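PDB 3IFR: carbohydrate kinase, FGGY, which probably phosphorylates D-xylulose with ATP, as a carbohydrate kinase of the FGGY family. Local coordinates for residues I14-T19 with T38-P43; M85-V90 with I103-G108. All blocks are in the same frame, centred on the assembly; numbering follows the deposited sequence.

Contact 1: I14-T19 with T38-P43; sequences IGTTST and TTLSSP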
ATOM      1  N   ILE A  14     -11.542  -4.866   1.300  1.00 15.55           N
ATOM      2  CA  ILE A  14     -11.322  -5.744   2.425  1.00 18.13           C
ATOM      3  C   ILE A  14     -10.084  -5.219   3.140  1.00 19.13           C
ATOM      4  O   ILE A  14      -8.952  -5.686   2.904  1.00 20.38           O
ATOM      5  CB  ILE A  14     -11.098  -7.208   1.999  1.00 16.82           C
ATOM      6  CG1 ILE A  14     -12.422  -7.911   1.744  1.00 20.72           C
ATOM      7  CG2 ILE A  14     -10.563  -7.987   3.149  1.00 18.01           C
ATOM      8  CD1 ILE A  14     -13.238  -7.368   0.667  1.00 21.62           C
ATOM      9  N   GLY A  15     -10.305  -4.234   4.007  1.00 17.95           N
ATOM     10  CA  GLY A  15      -9.221  -3.509   4.641  1.00 19.82           C
ATOM     11  C   GLY A  15      -8.799  -4.154   5.927  1.00 20.60           C
ATOM     12  O   GLY A  15      -9.430  -5.096   6.397  1.00 24.02           O
ATOM     13  N   THR A  16      -7.753  -3.626   6.522  1.00 19.53           N
ATOM     14  CA  THR A  16      -7.193  -4.221   7.691  1.00 20.57           C
ATOM     15  C   THR A  16      -8.052  -4.022   8.916  1.00 23.41           C
ATOM     16  O   THR A  16      -8.250  -4.974   9.685  1.00 26.64           O
ATOM     17  CB  THR A  16      -5.801  -3.673   7.984  1.00 21.83           C
ATOM     18  OG1 THR A  16      -4.901  -4.343   7.143  1.00 25.13           O
ATOM     19  CG2 THR A  16      -5.361  -4.049   9.431  1.00 25.63           C
ATOM     20  N   THR A  17      -8.505  -2.799   9.161  1.00 19.87           N
ATOM     21  CA  THR A  17      -9.382  -2.582  10.303  1.00 25.10           C
ATOM     22  C   THR A  17     -10.808  -2.216   9.878  1.00 25.11           C
ATOM     23  O   THR A  17     -11.676  -1.923  10.710  1.00 23.12           O
ATOM     24  CB  THR A  17      -8.837  -1.516  11.260  1.00 28.38           C
ATOM     25  OG1 THR A  17      -8.826  -0.265  10.586  1.00 24.12           O
ATOM     26  CG2 THR A  17      -7.413  -1.883  11.748  1.00 28.52           C
ATOM     27  N   SER A  18     -11.058  -2.296   8.577  1.00 23.27           N
ATOM     28  CA  SER A  18     -12.319  -1.839   8.050  1.00 22.64           C
ATOM     29  C   SER A  18     -12.722  -2.429   6.661  1.00 22.29           C
ATOM     30  O   SER A  18     -11.880  -2.549   5.781  1.00 21.52           O
ATOM     31  CB  SER A  18     -12.196  -0.342   7.969  1.00 21.85           C
ATOM     32  OG  SER A  18     -13.465   0.182   7.876  1.00 28.56           O
ATOM     33  N   THR A  19     -13.990  -2.809   6.484  1.00 20.62           N
ATOM     34  CA  THR A  19     -14.480  -3.295   5.206  1.00 17.85           C
ATOM     35  C   THR A  19     -15.412  -2.243   4.645  1.00 17.45           C
ATOM     36  O   THR A  19     -16.392  -1.892   5.271  1.00 19.38           O
ATOM     37  CB  THR A  19     -15.283  -4.613   5.312  1.00 18.98           C
ATOM     38  OG1 THR A  19     -14.479  -5.641   5.869  1.00 17.33           O
ATOM     39  CG2 THR A  19     -15.760  -5.061   3.934  1.00 16.94           C
ATOM     40  N   THR A  38     -13.272  -4.452  11.255  1.00 21.69           N
ATOM     41  CA  THR A  38     -12.713  -5.781  11.095  1.00 24.82           C
ATOM     42  C   THR A  38     -11.755  -5.889  12.211  1.00 26.01           C
ATOM     43  O   THR A  38     -11.128  -4.878  12.540  1.00 22.49           O
ATOM     44  CB  THR A  38     -11.894  -5.882   9.821  1.00 25.08           C
ATOM     45  OG1 THR A  38     -12.743  -5.583   8.716  1.00 23.74           O
ATOM     46  CG2 THR A  38     -11.265  -7.269   9.679  1.00 22.82           C
ATOM     47  N   THR A  39     -11.646  -7.088  12.797  1.00 26.27           N
ATOM     48  CA  THR A  39     -10.770  -7.291  13.947  1.00 26.18           C
ATOM     49  C   THR A  39      -9.387  -7.801  13.540  1.00 28.33           C
ATOM     50  O   THR A  39      -9.263  -8.809  12.827  1.00 27.88           O
ATOM     51  CB  THR A  39     -11.363  -8.290  14.951  1.00 31.45           C
ATOM     52  OG1 THR A  39     -12.684  -7.884  15.334  1.00 28.84           O
ATOM     53  CG2 THR A  39     -10.463  -8.395  16.190  1.00 27.68           C
ATOM     54  N   LEU A  40      -8.352  -7.082  13.963  1.00 25.57           N
ATOM     55  CA  LEU A  40      -6.984  -7.577  13.895  1.00 25.17           C
ATOM     56  C   LEU A  40      -6.750  -8.280  15.207  1.00 28.81           C
ATOM     57  O   LEU A  40      -6.809  -7.633  16.254  1.00 31.43           O
ATOM     58  CB  LEU A  40      -6.026  -6.391  13.809  1.00 26.10           C
ATOM     59  CG  LEU A  40      -4.545  -6.610  13.490  1.00 26.60           C
ATOM     60  CD1 LEU A  40      -4.354  -7.635  12.371  1.00 25.99           C
ATOM     61  CD2 LEU A  40      -3.957  -5.275  13.052  1.00 22.28           C
ATOM     62  N   SER A  41      -6.518  -9.590  15.186  1.00 25.35           N
ATOM     63  CA  SER A  41      -6.120 -10.294  16.398  1.00 27.17           C
ATOM     64  C   SER A  41      -4.614 -10.481  16.458  1.00 28.87           C
ATOM     65  O   SER A  41      -3.939 -10.526  15.425  1.00 26.54           O
ATOM     66  CB  SER A  41      -6.770 -11.681  16.482  1.00 25.11           C
ATOM     67  OG  SER A  41      -8.170 -11.581  16.317  1.00 29.03           O
ATOM     68  N   SER A  42      -4.094 -10.617  17.672  1.00 29.83           N
ATOM     69  CA  SER A  42      -2.736 -11.111  17.841  1.00 30.82           C
ATOM     70  C   SER A  42      -2.669 -11.975  19.081  1.00 31.46           C
ATOM     71  O   SER A  42      -2.576 -11.480  20.208  1.00 31.09           O
ATOM     72  CB  SER A  42      -1.692  -9.997  17.857  1.00 25.54           C
ATOM     73  OG  SER A  42      -1.864  -9.215  18.989  1.00 31.35           O
ATOM     74  N   PRO A  43      -2.755 -13.286  18.857  1.00 30.81           N
ATOM     75  CA  PRO A  43      -2.744 -14.331  19.874  1.00 27.37           C
ATOM     76  C   PRO A  43      -1.388 -14.395  20.568  1.00 29.34           C
ATOM     77  O   PRO A  43      -1.331 -14.736  21.740  1.00 28.34           O
ATOM     78  CB  PRO A  43      -3.019 -15.598  19.060  1.00 29.27           C
ATOM     79  CG  PRO A  43      -3.727 -15.079  17.766  1.00 27.27           C
ATOM     80  CD  PRO A  43      -2.947 -13.827  17.498  1.00 27.49           C
TER
HETATM   81  O   HOH W   1     -11.878  -6.019   6.175  1.00 20.57           O

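Contact 2: M85-V90 with I103-G108; sequences MLPAVV and IQQSDG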
HETATM    1  N   MSE A  85      -6.094  -5.668   1.596  1.00 21.24           N
HETATM    2  CA  MSE A  85      -4.677  -5.754   1.957  1.00 20.15           C
HETATM    3  C   MSE A  85      -3.995  -7.010   1.359  1.00 18.97           C
HETATM    4  O   MSE A  85      -4.646  -8.012   1.086  1.00 17.88           O
HETATM    5  CB  MSE A  85      -4.519  -5.647   3.473  1.00 18.66           C
HETATM    6  CG  MSE A  85      -4.533  -6.977   4.230  1.00 25.60           C
HETATM    7 SE   MSE A  85      -6.191  -8.074   4.202  1.00 37.33          SE
HETATM    8  CE  MSE A  85      -7.256  -7.242   5.662  1.00 23.28           C
ATOM      9  N   LEU A  86      -2.691  -6.940   1.137  1.00 19.99           N
ATOM     10  CA  LEU A  86      -1.933  -8.096   0.651  1.00 20.48           C
ATOM     11  C   LEU A  86      -0.465  -7.978   1.108  1.00 24.18           C
ATOM     12  O   LEU A  86      -0.014  -6.908   1.537  1.00 23.20           O
ATOM     13  CB  LEU A  86      -1.987  -8.184  -0.902  1.00 19.44           C
ATOM     14  CG  LEU A  86      -1.199  -7.159  -1.738  1.00 19.33           C
ATOM     15  CD1 LEU A  86      -1.132  -7.540  -3.227  1.00 20.81           C
ATOM     16  CD2 LEU A  86      -1.784  -5.740  -1.583  1.00 18.19           C
ATOM     17  N   PRO A  87       0.274  -9.087   1.044  1.00 22.07           N
ATOM     18  CA  PRO A  87      -0.308 -10.412   0.789  1.00 19.52           C
ATOM     19  C   PRO A  87      -0.819 -11.012   2.098  1.00 22.86           C
ATOM     20  O   PRO A  87      -0.041 -11.168   3.049  1.00 21.29           O
ATOM     21  CB  PRO A  87       0.875 -11.229   0.292  1.00 19.14           C
ATOM     22  CG  PRO A  87       2.027 -10.258   0.128  1.00 20.88           C
ATOM     23  CD  PRO A  87       1.739  -9.103   1.022  1.00 23.16           C
ATOM     24  N   ALA A  88      -2.117 -11.306   2.172  1.00 19.72           N
ATOM     25  CA  ALA A  88      -2.637 -11.995   3.316  1.00 17.54           C
ATOM     26  C   ALA A  88      -2.448 -13.455   2.940  1.00 19.81           C
ATOM     27  O   ALA A  88      -2.351 -13.799   1.749  1.00 18.23           O
ATOM     28  CB  ALA A  88      -4.100 -11.658   3.527  1.00 19.15           C
ATOM     29  N   VAL A  89      -2.338 -14.311   3.945  1.00 19.39           N
ATOM     30  CA  VAL A  89      -2.234 -15.738   3.709  1.00 20.02           C
ATOM     31  C   VAL A  89      -3.468 -16.419   4.264  1.00 20.69           C
ATOM     32  O   VAL A  89      -3.670 -16.467   5.482  1.00 21.72           O
ATOM     33  CB  VAL A  89      -0.990 -16.328   4.391  1.00 22.78           C
ATOM     34  CG1 VAL A  89      -0.992 -17.856   4.309  1.00 20.56           C
ATOM     35  CG2 VAL A  89       0.298 -15.738   3.777  1.00 19.61           C
ATOM     36  N   VAL A  90      -4.286 -16.930   3.350  1.00 20.85           N
ATOM     37  CA  VAL A  90      -5.494 -17.690   3.648  1.00 18.31           C
ATOM     38  C   VAL A  90      -5.294 -19.119   3.155  1.00 19.07           C
ATOM     39  O   VAL A  90      -4.900 -19.299   1.983  1.00 19.39           O
ATOM     40  CB  VAL A  90      -6.702 -17.076   2.878  1.00 18.79           C
ATOM     41  CG1 VAL A  90      -7.980 -17.876   3.148  1.00 17.51           C
ATOM     42  CG2 VAL A  90      -6.897 -15.653   3.303  1.00 17.78           C
ATOM     43  N   ILE A 103      -3.188 -15.030   8.191  1.00 20.19           N
ATOM     44  CA  ILE A 103      -1.993 -14.318   8.655  1.00 21.79           C
ATOM     45  C   ILE A 103      -1.805 -13.082   7.767  1.00 21.21           C
ATOM     46  O   ILE A 103      -1.604 -13.204   6.552  1.00 18.90           O
ATOM     47  CB  ILE A 103      -0.716 -15.229   8.643  1.00 20.41           C
ATOM     48  CG1 ILE A 103      -0.988 -16.558   9.381  1.00 21.44           C
ATOM     49  CG2 ILE A 103       0.446 -14.513   9.273  1.00 20.28           C
ATOM     50  CD1 ILE A 103       0.100 -17.672   9.191  1.00 20.56           C
ATOM     51  N   GLN A 104      -1.893 -11.898   8.392  1.00 22.68           N
ATOM     52  CA  GLN A 104      -1.762 -10.596   7.721  1.00 22.09           C
ATOM     53  C   GLN A 104      -0.321 -10.221   7.272  1.00 24.34           C
ATOM     54  O   GLN A 104       0.643 -10.838   7.716  1.00 22.84           O
ATOM     55  CB  GLN A 104      -2.329  -9.523   8.639  1.00 20.27           C
ATOM     56  CG  GLN A 104      -3.684  -9.908   9.132  1.00 21.11           C
ATOM     57  CD  GLN A 104      -4.678 -10.138   7.971  1.00 23.38           C
ATOM     58  OE1 GLN A 104      -5.198 -11.218   7.802  1.00 23.92           O
ATOM     59  NE2 GLN A 104      -4.911  -9.122   7.178  1.00 21.29           N
ATOM     60  N   GLN A 105      -0.160  -9.210   6.412  1.00 24.56           N
ATOM     61  CA  GLN A 105       1.205  -8.816   6.033  1.00 27.34           C
ATOM     62  C   GLN A 105       2.003  -8.112   7.123  1.00 25.76           C
ATOM     63  O   GLN A 105       3.207  -8.188   7.166  1.00 28.16           O
ATOM     64  CB  GLN A 105       1.277  -8.019   4.721  1.00 31.62           C
ATOM     65  CG  GLN A 105       0.031  -7.306   4.311  1.00 29.10           C
ATOM     66  CD  GLN A 105      -0.558  -6.482   5.414  1.00 31.85           C
ATOM     67  OE1 GLN A 105       0.051  -5.508   5.864  1.00 37.49           O
ATOM     68  NE2 GLN A 105      -1.775  -6.840   5.840  1.00 28.04           N
ATOM     69  N   SER A 106       1.355  -7.440   8.039  1.00 29.33           N
ATOM     70  CA  SER A 106       2.123  -6.932   9.170  1.00 26.20           C
ATOM     71  C   SER A 106       2.594  -8.029  10.142  1.00 23.89           C
ATOM     72  O   SER A 106       3.267  -7.724  11.109  1.00 24.98           O
ATOM     73  CB  SER A 106       1.287  -5.930   9.922  1.00 25.18           C
ATOM     74  OG  SER A 106       0.029  -6.514  10.216  1.00 33.84           O
ATOM     75  N   ASP A 107       2.233  -9.296   9.920  1.00 25.07           N
ATOM     76  CA  ASP A 107       2.604 -10.344  10.882  1.00 22.05           C
ATOM     77  C   ASP A 107       4.124 -10.509  10.951  1.00 23.06           C
ATOM     78  O   ASP A 107       4.801 -10.378   9.927  1.00 25.20           O
ATOM     79  CB  ASP A 107       1.933 -11.670  10.534  1.00 23.63           C
ATOM     80  CG  ASP A 107       2.202 -12.777  11.576  1.00 22.44           C
ATOM     81  OD1 ASP A 107       1.345 -12.980  12.457  1.00 23.85           O
ATOM     82  OD2 ASP A 107       3.269 -13.431  11.513  1.00 20.43           O
ATOM     83  N   GLY A 108       4.650 -10.799  12.145  1.00 21.26           N
ATOM     84  CA  GLY A 108       6.084 -10.905  12.366  1.00 20.18           C
ATOM     85  C   GLY A 108       6.579 -12.252  12.872  1.00 23.94           C
ATOM     86  O   GLY A 108       7.670 -12.345  13.420  1.00 25.55           O
TER

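Contact 1: I14-T19 with T38-P43
T38 meets the turn at T17 through one backbone hydrogen bond, T38 N to T17 O at 3.0 Å. The N-H points well at its acceptor (156°), yet the nitrogen stands above the carbonyl plane, 72° out of it, so the bond does not use a lone-pair direction.

The second polar link runs through a water. It donates to G15 O at 2.6 Å and also hydrogen-bonds to T19 OG1 at 2.6 Å and T38 OG1 at 2.7 Å, tying three residues to one point. In T38 the hydroxyl lies beside the backbone N (chi1 -59°), which brings OG1 to the water while CG2 faces T16. Outside the segments, N58 OD1 on helix 52-70 hydrogen-bonds to T19 OG1 and T38 OG1.

Van der Waals contact adds to this: T38 CB and CG2 lie against the carbonyl oxygen T16 O, each 3.8 Å away. Farther out, in a slight apolar touch, the methyl T16 CG2 meets the branch L40 CD2 at 4.1 Å and at a slant, and E50 touches both side chains.

The turn joins strands 8-14 and 18-25 and carries the Gly-Thr-Thr sequence which, in kinases of this clan, generally belongs to the phosphate-binding hairpin. With one direct backbone bond and a shared water, the chemistry implies a link that is mainly polar, in which the buried T19 and T38 hydroxyls are satisfied by water and N58.

Contact 2: M85-V90 with I103-G108
A single antiparallel bridge joins V89 to I103, a hydrogen-bonded pair in which each residue gives its N-H to the other's carbonyl. V89 N to I103 O measures 2.9 Å and I103 N to V89 O 3.1 Å. The side chains of the pair approach at CB to CB, 4.4 Å, and both rest on K142 of helix 139-149.

The backbones stay close at A88 and Q104, where the loop after strand 77-84 in the FGGY N-terminal domain runs beside the type I turn Q104-D107. Here selenomethionine 85 (M85), bent at chi2 and chi3, lays SE and CE against Q104 NE2, each at 3.4 Å. Q104 folds back through chi2 (-59°) to bring that amide over, while its OE1 is hydrogen-bonded to S102 OG.

Q105 crosses M85 at about a right angle, its NE2 3.2 Å from M85 CG, and its CB sits 3.9 Å from P87 CD. Cutting Q105 back to an alanine is likely to leave the flank of M85 without the amide packed against it, though the CB touch on P87 remains. P87 also touches W181 and E184, and a phosphate ion, probably from the crystallisation liquor, lies about 4 Å from the P87 side chain.

How the contacts relate
From the N terminus, strand 8-14 leads into the 14-19 turn, and the chain then runs out and back through strands 18-25 and 29-37 before contact 1 closes that excursion at T38. Helix 52-70 and strand 77-84 follow, the latter parallel to strand 8-14. Contact 2 then closes a shorter loop, in series with the first. They also touch: I14 O and M85 N, 3.1 Å apart, probably form a hydrogen bond where the two parallel strands end, M85 CE packs on T16 CA, and L40 CD1 on Q104 CG. Contact 1 ties the hairpin turn to the chain leaving strand 29-37; contact 2 ties the loop after strand 77-84 to the chain before helix 111-120.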